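Local coordinates for leucine aminopeptidase 2 (Saccharomyces cerevisiae, PDB 2XQ0), which acts as a zinc-dependent M1 aminopeptidase that preferentially cleaves di- and tripeptides, with low epoxide hydrolase activity in vitro, at residues Phe320-Gly325 with Leu426-Phe431; Ser369-Asn374 with Tyr390-Asn395. One frame throughout, in Å; residues are numbered along the deposited sequence. Where two conformers were deposited one is given.

Contact 1: residues Phe320-Gly325 with Leu426-Phe431. With ZN (zinc ion), chain C; BES (2-(3-amino-2-hydroxy-4-phenyl-butyrylamino)-4-methyl-pentanoic acid), chain B.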
loop_
_atom_site.group_PDB
_atom_site.type_symbol
_atom_site.label_atom_id
_atom_site.label_comp_id
_atom_site.label_asym_id
_atom_site.label_seq_id
_atom_site.Cartn_x
_atom_site.Cartn_y
_atom_site.Cartn_z
ATOM N N PHE A 320 -11.587 5.725 -2.639
ATOM C CA PHE A 320 -10.423 5.010 -2.123
ATOM C C PHE A 320 -10.098 5.417 -0.684
ATOM O O PHE A 320 -9.526 4.628 0.072
ATOM C CB PHE A 320 -9.235 5.293 -3.043
ATOM C CG PHE A 320 -8.002 4.486 -2.731
ATOM C CD1 PHE A 320 -8.083 3.112 -2.556
ATOM C CD2 PHE A 320 -6.750 5.101 -2.685
ATOM C CE1 PHE A 320 -6.938 2.356 -2.293
ATOM C CE2 PHE A 320 -5.605 4.357 -2.423
ATOM C CZ PHE A 320 -5.708 2.976 -2.226
ATOM N N TRP A 321 -10.459 6.642 -0.298
ATOM C CA TRP A 321 -10.206 7.101 1.071
ATOM C C TRP A 321 -10.862 6.200 2.136
ATOM O O TRP A 321 -10.339 6.066 3.251
ATOM C CB TRP A 321 -10.615 8.571 1.262
ATOM C CG TRP A 321 -12.061 8.781 1.609
ATOM C CD1 TRP A 321 -13.098 8.943 0.736
ATOM C CD2 TRP A 321 -12.620 8.872 2.922
ATOM N NE1 TRP A 321 -14.276 9.129 1.431
ATOM C CE2 TRP A 321 -14.010 9.080 2.773
ATOM C CE3 TRP A 321 -12.083 8.794 4.216
ATOM C CZ2 TRP A 321 -14.871 9.216 3.873
ATOM C CZ3 TRP A 321 -12.940 8.924 5.305
ATOM C CH2 TRP A 321 -14.321 9.137 5.123
ATOM N N LEU A 322 -11.992 5.581 1.797
ATOM C CA LEU A 322 -12.691 4.700 2.742
ATOM C C LEU A 322 -11.814 3.524 3.121
ATOM O O LEU A 322 -11.897 3.005 4.228
ATOM C CB LEU A 322 -13.996 4.179 2.157
ATOM C CG LEU A 322 -15.131 5.215 2.101
ATOM C CD1 LEU A 322 -16.338 4.672 1.344
ATOM C CD2 LEU A 322 -15.502 5.641 3.520
ATOM N N ASN A 323 -11.017 3.049 2.165
ATOM C CA ASN A 323 -10.046 2.004 2.445
ATOM C C ASN A 323 -8.877 2.604 3.217
ATOM O O ASN A 323 -8.715 2.348 4.409
ATOM C CB ASN A 323 -9.521 1.341 1.158
ATOM C CG ASN A 323 -10.454 0.259 0.608
ATOM O OD1 ASN A 323 -11.669 0.302 0.790
ATOM N ND2 ASN A 323 -9.876 -0.715 -0.083
ATOM N N GLU A 324 -8.075 3.427 2.540
ATOM C CA GLU A 324 -6.796 3.861 3.111
ATOM C C GLU A 324 -6.912 4.835 4.292
ATOM O O GLU A 324 -6.087 4.803 5.194
ATOM C CB GLU A 324 -5.878 4.438 2.031
ATOM C CG GLU A 324 -5.460 3.426 0.952
ATOM C CD GLU A 324 -4.673 2.236 1.499
ATOM O OE1 GLU A 324 -4.168 2.303 2.645
ATOM O OE2 GLU A 324 -4.546 1.227 0.775
ATOM N N GLY A 325 -7.918 5.698 4.287
ATOM C CA GLY A 325 -8.111 6.638 5.393
ATOM C C GLY A 325 -8.512 5.927 6.671
ATOM O O GLY A 325 -7.943 6.149 7.756
ATOM N N LEU A 426 -19.010 -0.166 -0.578
ATOM C CA LEU A 426 -19.809 1.046 -0.374
ATOM C C LEU A 426 -19.138 2.315 -0.859
ATOM O O LEU A 426 -17.941 2.319 -1.186
ATOM C CB LEU A 426 -20.169 1.216 1.100
ATOM C CG LEU A 426 -19.115 1.967 1.923
ATOM C CD1 LEU A 426 -19.707 2.432 3.226
ATOM C CD2 LEU A 426 -17.902 1.081 2.180
ATOM N N ASP A 427 -19.931 3.386 -0.924
ATOM C CA ASP A 427 -19.415 4.693 -1.294
ATOM C C ASP A 427 -19.448 5.653 -0.092
ATOM O O ASP A 427 -19.929 5.311 0.986
ATOM C CB ASP A 427 -20.119 5.251 -2.557
ATOM C CG ASP A 427 -21.601 5.511 -2.348
ATOM O OD1 ASP A 427 -21.981 5.818 -1.210
ATOM O OD2 ASP A 427 -22.390 5.431 -3.324
ATOM N N THR A 428 -18.875 6.831 -0.261
ATOM C CA THR A 428 -18.785 7.797 0.814
ATOM C C THR A 428 -20.171 8.182 1.326
ATOM O O THR A 428 -20.363 8.435 2.511
ATOM C CB THR A 428 -18.128 9.058 0.277
ATOM O OG1 THR A 428 -16.810 8.734 -0.176
ATOM C CG2 THR A 428 -18.066 10.127 1.340
ATOM N N PHE A 429 -21.137 8.237 0.416
ATOM C CA PHE A 429 -22.469 8.694 0.777
ATOM C C PHE A 429 -23.109 7.721 1.748
ATOM O O PHE A 429 -23.774 8.137 2.697
ATOM C CB PHE A 429 -23.318 8.902 -0.479
ATOM C CG PHE A 429 -22.644 9.757 -1.509
ATOM C CD1 PHE A 429 -22.503 11.119 -1.299
ATOM C CD2 PHE A 429 -22.102 9.197 -2.653
ATOM C CE1 PHE A 429 -21.857 11.909 -2.221
ATOM C CE2 PHE A 429 -21.454 9.986 -3.593
ATOM C CZ PHE A 429 -21.334 11.342 -3.376
ATOM N N GLN A 430 -22.873 6.427 1.542
ATOM C CA GLN A 430 -23.398 5.416 2.454
ATOM C C GLN A 430 -22.678 5.499 3.810
ATOM O O GLN A 430 -23.273 5.267 4.866
ATOM C CB GLN A 430 -23.251 4.019 1.842
ATOM C CG GLN A 430 -24.016 3.819 0.524
ATOM C CD GLN A 430 -23.656 2.510 -0.135
ATOM O OE1 GLN A 430 -22.655 2.418 -0.841
ATOM N NE2 GLN A 430 -24.457 1.475 0.113
ATOM N N PHE A 431 -21.390 5.826 3.775
ATOM C CA PHE A 431 -20.639 6.058 5.007
ATOM C C PHE A 431 -21.342 7.166 5.793
ATOM O O PHE A 431 -21.640 7.002 6.972
ATOM C CB PHE A 431 -19.184 6.439 4.703
ATOM C CG PHE A 431 -18.463 7.105 5.864
ATOM C CD1 PHE A 431 -18.064 6.371 6.963
ATOM C CD2 PHE A 431 -18.174 8.458 5.834
ATOM C CE1 PHE A 431 -17.390 6.973 8.031
ATOM C CE2 PHE A 431 -17.507 9.072 6.893
ATOM C CZ PHE A 431 -17.118 8.324 7.997
HETATM ZN ZN ZN C . -3.038 0.384 2.880
HETATM N N2 BES B . -2.133 -1.998 -0.853
HETATM C C1 BES B . -1.530 -0.777 -0.361
HETATM C C6 BES B . -0.456 -0.290 -1.335
HETATM C C7 BES B . -1.082 0.065 -2.666
HETATM C C8 BES B . -2.233 0.845 -2.700
HETATM C C12 BES B . -0.521 -0.400 -3.851
HETATM C C9 BES B . -2.816 1.169 -3.919
HETATM C C11 BES B . -1.108 -0.075 -5.072
HETATM C C10 BES B . -2.255 0.711 -5.106
HETATM C C2 BES B . -0.922 -0.982 1.032
HETATM O O2 BES B . -1.842 -1.460 2.024
HETATM C C3 BES B . -0.365 0.333 1.465
HETATM O O3 BES B . -1.098 1.268 1.795
HETATM N N1 BES B . 0.960 0.316 1.405
HETATM C C4 BES B . 1.887 1.380 1.732
HETATM C C13 BES B . 2.312 1.051 3.158
HETATM C C14 BES B . 2.134 2.223 4.114
HETATM C C15 BES B . 2.052 1.719 5.550
HETATM C C16 BES B . 0.915 3.071 3.759
HETATM C C5 BES B . 3.068 1.212 0.819
HETATM O O1 BES B . 3.764 2.212 0.536
HETATM O O4 BES B . 3.309 0.064 0.367
#

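Contact 2: residues Ser369-Asn374 with Tyr390-Asn395. With BES (2-(3-amino-2-hydroxy-4-phenyl-butyrylamino)-4-methyl-pentanoic acid), chain B.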
loop_
_atom_site.group_PDB
_atom_site.type_symbol
_atom_site.label_atom_id
_atom_site.label_comp_id
_atom_site.label_asym_id
_atom_site.label_seq_id
_atom_site.Cartn_x
_atom_site.Cartn_y
_atom_site.Cartn_z
ATOM N N SER A 369 -6.065 16.548 -5.218
ATOM C CA SER A 369 -5.938 16.657 -3.766
ATOM C C SER A 369 -7.277 16.681 -3.041
ATOM O O SER A 369 -7.327 16.882 -1.836
ATOM C CB SER A 369 -5.092 17.870 -3.374
ATOM O OG SER A 369 -5.811 19.076 -3.529
ATOM N N THR A 370 -8.368 16.487 -3.772
ATOM C CA THR A 370 -9.674 16.376 -3.139
ATOM C C THR A 370 -9.787 14.982 -2.554
ATOM O O THR A 370 -9.277 14.021 -3.138
ATOM C CB THR A 370 -10.825 16.628 -4.137
ATOM O OG1 THR A 370 -10.781 15.651 -5.192
ATOM C CG2 THR A 370 -10.697 18.031 -4.746
ATOM N N LEU A 371 -10.441 14.863 -1.401
ATOM C CA LEU A 371 -10.544 13.570 -0.734
ATOM C C LEU A 371 -11.309 12.548 -1.579
ATOM O O LEU A 371 -10.845 11.439 -1.751
ATOM C CB LEU A 371 -11.183 13.712 0.642
ATOM C CG LEU A 371 -11.207 12.435 1.481
ATOM C CD1 LEU A 371 -9.803 11.882 1.625
ATOM C CD2 LEU A 371 -11.811 12.724 2.852
ATOM N N VAL A 372 -12.479 12.936 -2.091
ATOM C CA VAL A 372 -13.256 12.095 -2.997
ATOM C C VAL A 372 -12.802 12.442 -4.395
ATOM O O VAL A 372 -12.677 13.624 -4.732
ATOM C CB VAL A 372 -14.769 12.401 -2.881
ATOM C CG1 VAL A 372 -15.554 11.731 -4.008
ATOM C CG2 VAL A 372 -15.298 11.979 -1.500
ATOM N N GLN A 373 -12.558 11.420 -5.207
ATOM C CA GLN A 373 -12.031 11.620 -6.551
ATOM C C GLN A 373 -13.111 11.458 -7.615
ATOM O O GLN A 373 -14.204 10.954 -7.335
ATOM C CB GLN A 373 -10.867 10.647 -6.797
ATOM C CG GLN A 373 -9.609 11.054 -6.083
ATOM C CD GLN A 373 -9.023 12.331 -6.650
ATOM O OE1 GLN A 373 -8.944 13.365 -5.974
ATOM N NE2 GLN A 373 -8.617 12.268 -7.899
ATOM N N ASN A 374 -12.805 11.894 -8.831
ATOM C CA ASN A 374 -13.765 11.864 -9.933
ATOM C C ASN A 374 -13.045 11.328 -11.146
ATOM O O ASN A 374 -12.657 12.078 -12.033
ATOM C CB ASN A 374 -14.328 13.272 -10.199
ATOM C CG ASN A 374 -15.324 13.319 -11.375
ATOM O OD1 ASN A 374 -15.886 12.308 -11.794
ATOM N ND2 ASN A 374 -15.552 14.522 -11.891
ATOM N N TYR A 390 -4.895 8.656 2.241
ATOM C CA TYR A 390 -4.352 8.167 3.500
ATOM C C TYR A 390 -4.520 9.210 4.597
ATOM O O TYR A 390 -5.147 8.959 5.623
ATOM C CB TYR A 390 -2.856 7.842 3.334
ATOM C CG TYR A 390 -2.570 6.678 2.400
ATOM C CD1 TYR A 390 -2.512 6.856 1.016
ATOM C CD2 TYR A 390 -2.337 5.407 2.907
ATOM C CE1 TYR A 390 -2.253 5.778 0.159
ATOM C CE2 TYR A 390 -2.074 4.325 2.063
ATOM C CZ TYR A 390 -2.034 4.514 0.701
ATOM O OH TYR A 390 -1.762 3.440 -0.121
ATOM N N GLU A 391 -3.944 10.378 4.373
ATOM C CA GLU A 391 -3.774 11.354 5.447
ATOM C C GLU A 391 -4.904 12.361 5.558
ATOM O O GLU A 391 -5.260 12.759 6.659
ATOM C CB GLU A 391 -2.443 12.091 5.298
ATOM C CG GLU A 391 -1.204 11.191 5.439
ATOM C CD GLU A 391 -1.048 10.593 6.837
ATOM O OE1 GLU A 391 -1.598 11.152 7.814
ATOM O OE2 GLU A 391 -0.378 9.550 6.958
ATOM N N LYS A 392 -5.450 12.821 4.440
ATOM C CA LYS A 392 -6.647 13.643 4.552
ATOM C C LYS A 392 -7.765 12.739 5.059
ATOM O O LYS A 392 -8.614 13.156 5.852
ATOM C CB LYS A 392 -7.006 14.317 3.203
ATOM C CG LYS A 392 -8.087 15.392 3.336
ATOM C CD LYS A 392 -8.505 16.041 2.006
ATOM C CE LYS A 392 -7.637 17.235 1.627
ATOM N NZ LYS A 392 -8.285 18.135 0.578
ATOM N N GLY A 393 -7.762 11.487 4.602
ATOM C CA GLY A 393 -8.731 10.506 5.074
ATOM C C GLY A 393 -8.636 10.307 6.567
ATOM O O GLY A 393 -9.621 10.451 7.286
ATOM N N PHE A 394 -7.438 9.966 7.033
ATOM C CA PHE A 394 -7.174 9.880 8.468
ATOM C C PHE A 394 -7.592 11.135 9.228
ATOM O O PHE A 394 -8.215 11.057 10.286
ATOM C CB PHE A 394 -5.686 9.635 8.721
ATOM C CG PHE A 394 -5.267 10.013 10.106
ATOM C CD1 PHE A 394 -5.526 9.173 11.168
ATOM C CD2 PHE A 394 -4.675 11.232 10.348
ATOM C CE1 PHE A 394 -5.179 9.527 12.453
ATOM C CE2 PHE A 394 -4.320 11.594 11.640
ATOM C CZ PHE A 394 -4.570 10.741 12.690
ATOM N N ASN A 395 -7.229 12.305 8.717
ATOM C CA ASN A 395 -7.573 13.538 9.429
ATOM C C ASN A 395 -9.055 13.846 9.530
ATOM O O ASN A 395 -9.507 14.428 10.524
ATOM C CB ASN A 395 -6.803 14.729 8.861
ATOM C CG ASN A 395 -5.414 14.835 9.471
ATOM O OD1 ASN A 395 -5.274 15.168 10.648
ATOM N ND2 ASN A 395 -4.389 14.499 8.692
HETATM N N2 BES B . -2.133 -1.998 -0.853
HETATM C C1 BES B . -1.530 -0.777 -0.361
HETATM C C6 BES B . -0.456 -0.290 -1.335
HETATM C C7 BES B . -1.082 0.065 -2.666
HETATM C C8 BES B . -2.233 0.845 -2.700
HETATM C C12 BES B . -0.521 -0.400 -3.851
HETATM C C9 BES B . -2.816 1.169 -3.919
HETATM C C11 BES B . -1.108 -0.075 -5.072
HETATM C C10 BES B . -2.255 0.711 -5.106
HETATM C C2 BES B . -0.922 -0.982 1.032
HETATM O O2 BES B . -1.842 -1.460 2.024
HETATM C C3 BES B . -0.365 0.333 1.465
HETATM O O3 BES B . -1.098 1.268 1.795
HETATM N N1 BES B . 0.960 0.316 1.405
HETATM C C4 BES B . 1.887 1.380 1.732
HETATM C C13 BES B . 2.312 1.051 3.158
HETATM C C14 BES B . 2.134 2.223 4.114
HETATM C C15 BES B . 2.052 1.719 5.550
HETATM C C16 BES B . 0.915 3.071 3.759
HETATM C C5 BES B . 3.068 1.212 0.819
HETATM O O1 BES B . 3.764 2.212 0.536
HETATM O O4 BES B . 3.309 0.064 0.367
HETATM O O HOH W 1 -11.118 17.211 -0.129
#

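Contact 1: residues Phe320-Gly325 with Leu426-Phe431
Trp321 and Leu322, in the first turn of helix 321-339, pack against the N-terminal turn of helix 428-438 within the thermolysin-like zinc-peptidase domain of the M1 family. The tight part is apolar but for one bond. Thr428 OG1, also hydrogen-bonded to His319 ND1, lies close to the indole plane and accepts from Trp321 NE1 at 3.0 Å (N-H...O 154°). Farther along the same edge, the benzo ring makes a T-shaped stack on the face of Phe431, with CH2 of Trp321 3.6 Å from CE2 of Phe431 and the planes at 87°. Leu322 splits its methyls: CD1 lies 3.6 Å from Asp427 C and 3.9 Å from Leu426 CG, while CD2 approaches Phe431 CB. An alanine in place of Trp321 would probably leave Thr428 OG1 without its indole donor and open a gap beside the Phe431 ring. The looser part is at Gln430, partly exposed and without contact to 320-325, which instead closes a capping box with Asp427, each backbone N donating to the other's side chain; Asp427 OD2 accepts from Ser14 OG and Glu16 N. Away from that interface, Glu324, the glutamate that joins the HExxH histidines His301 and His305 in gluzincins, binds zinc together with bestatin O2 and O3. A bend at chi2 (-61°) turns its carboxylate to the metal, with Glu324 OE1 2.2 Å from the zinc ion.

Contact 2: residues Ser369-Asn374 with Tyr390-Asn395
Lys392 NZ is gripped by several oxygens: it donates to Ser369 O at 2.9 Å, to Gly459 O, and to a water 3.1 Å from NZ. This ties the loop that follows helix 365-368 to helix 388-403, in the helical part of the M1 peptidase domain. The ammonium meets the Ser369 carbonyl fairly straight, at a C=O...N angle of 156°, and the water also accepts from Leu371 N, so the lysine end bridges two points of the loop. A bend at chi3 (-88°) in an otherwise extended lysine chain brings NZ round to these partners while CD lies alongside Leu371 CB. Leu371 reaches the helix on its own account, with CD1 3.6 Å from Gly393 N, beside a residue that has no side chain. Just before Lys392, Glu391 O accepts from both Asn395 N and Asn395 ND2, one turn later in the helix, which come from opposite faces of the carbonyl plane. The helix also presents Tyr390, the proton donor of the active site, to the side facing the inhibitor bestatin; its chi1 of -66° sets CG anti to the carbonyl carbon, and from there Tyr390 OH donates to BES O3 at 3.0 Å.

The two contacts lie in the same M1 peptidase domain, their centres about 10 Å apart, on one side of the chain's centre. Along the chain the segments follow as 320-325, 369-374, 390-395 and 426-431, so contact 2 falls wholly between the two halves of contact 1. They are in direct touch: Leu371 CD1 packs on Trp321 CB, and the indole also lies against Gly393 CA, so that Trp321 of helix 321-339 touches both the loop and helix 388-403. The first helix supplies Glu324 to the zinc ion that bestatin chelates; the second supplies Tyr390, whose OH bonds to bestatin O3. The packing behind them links the helix carrying Glu324 to the helix carrying Tyr390.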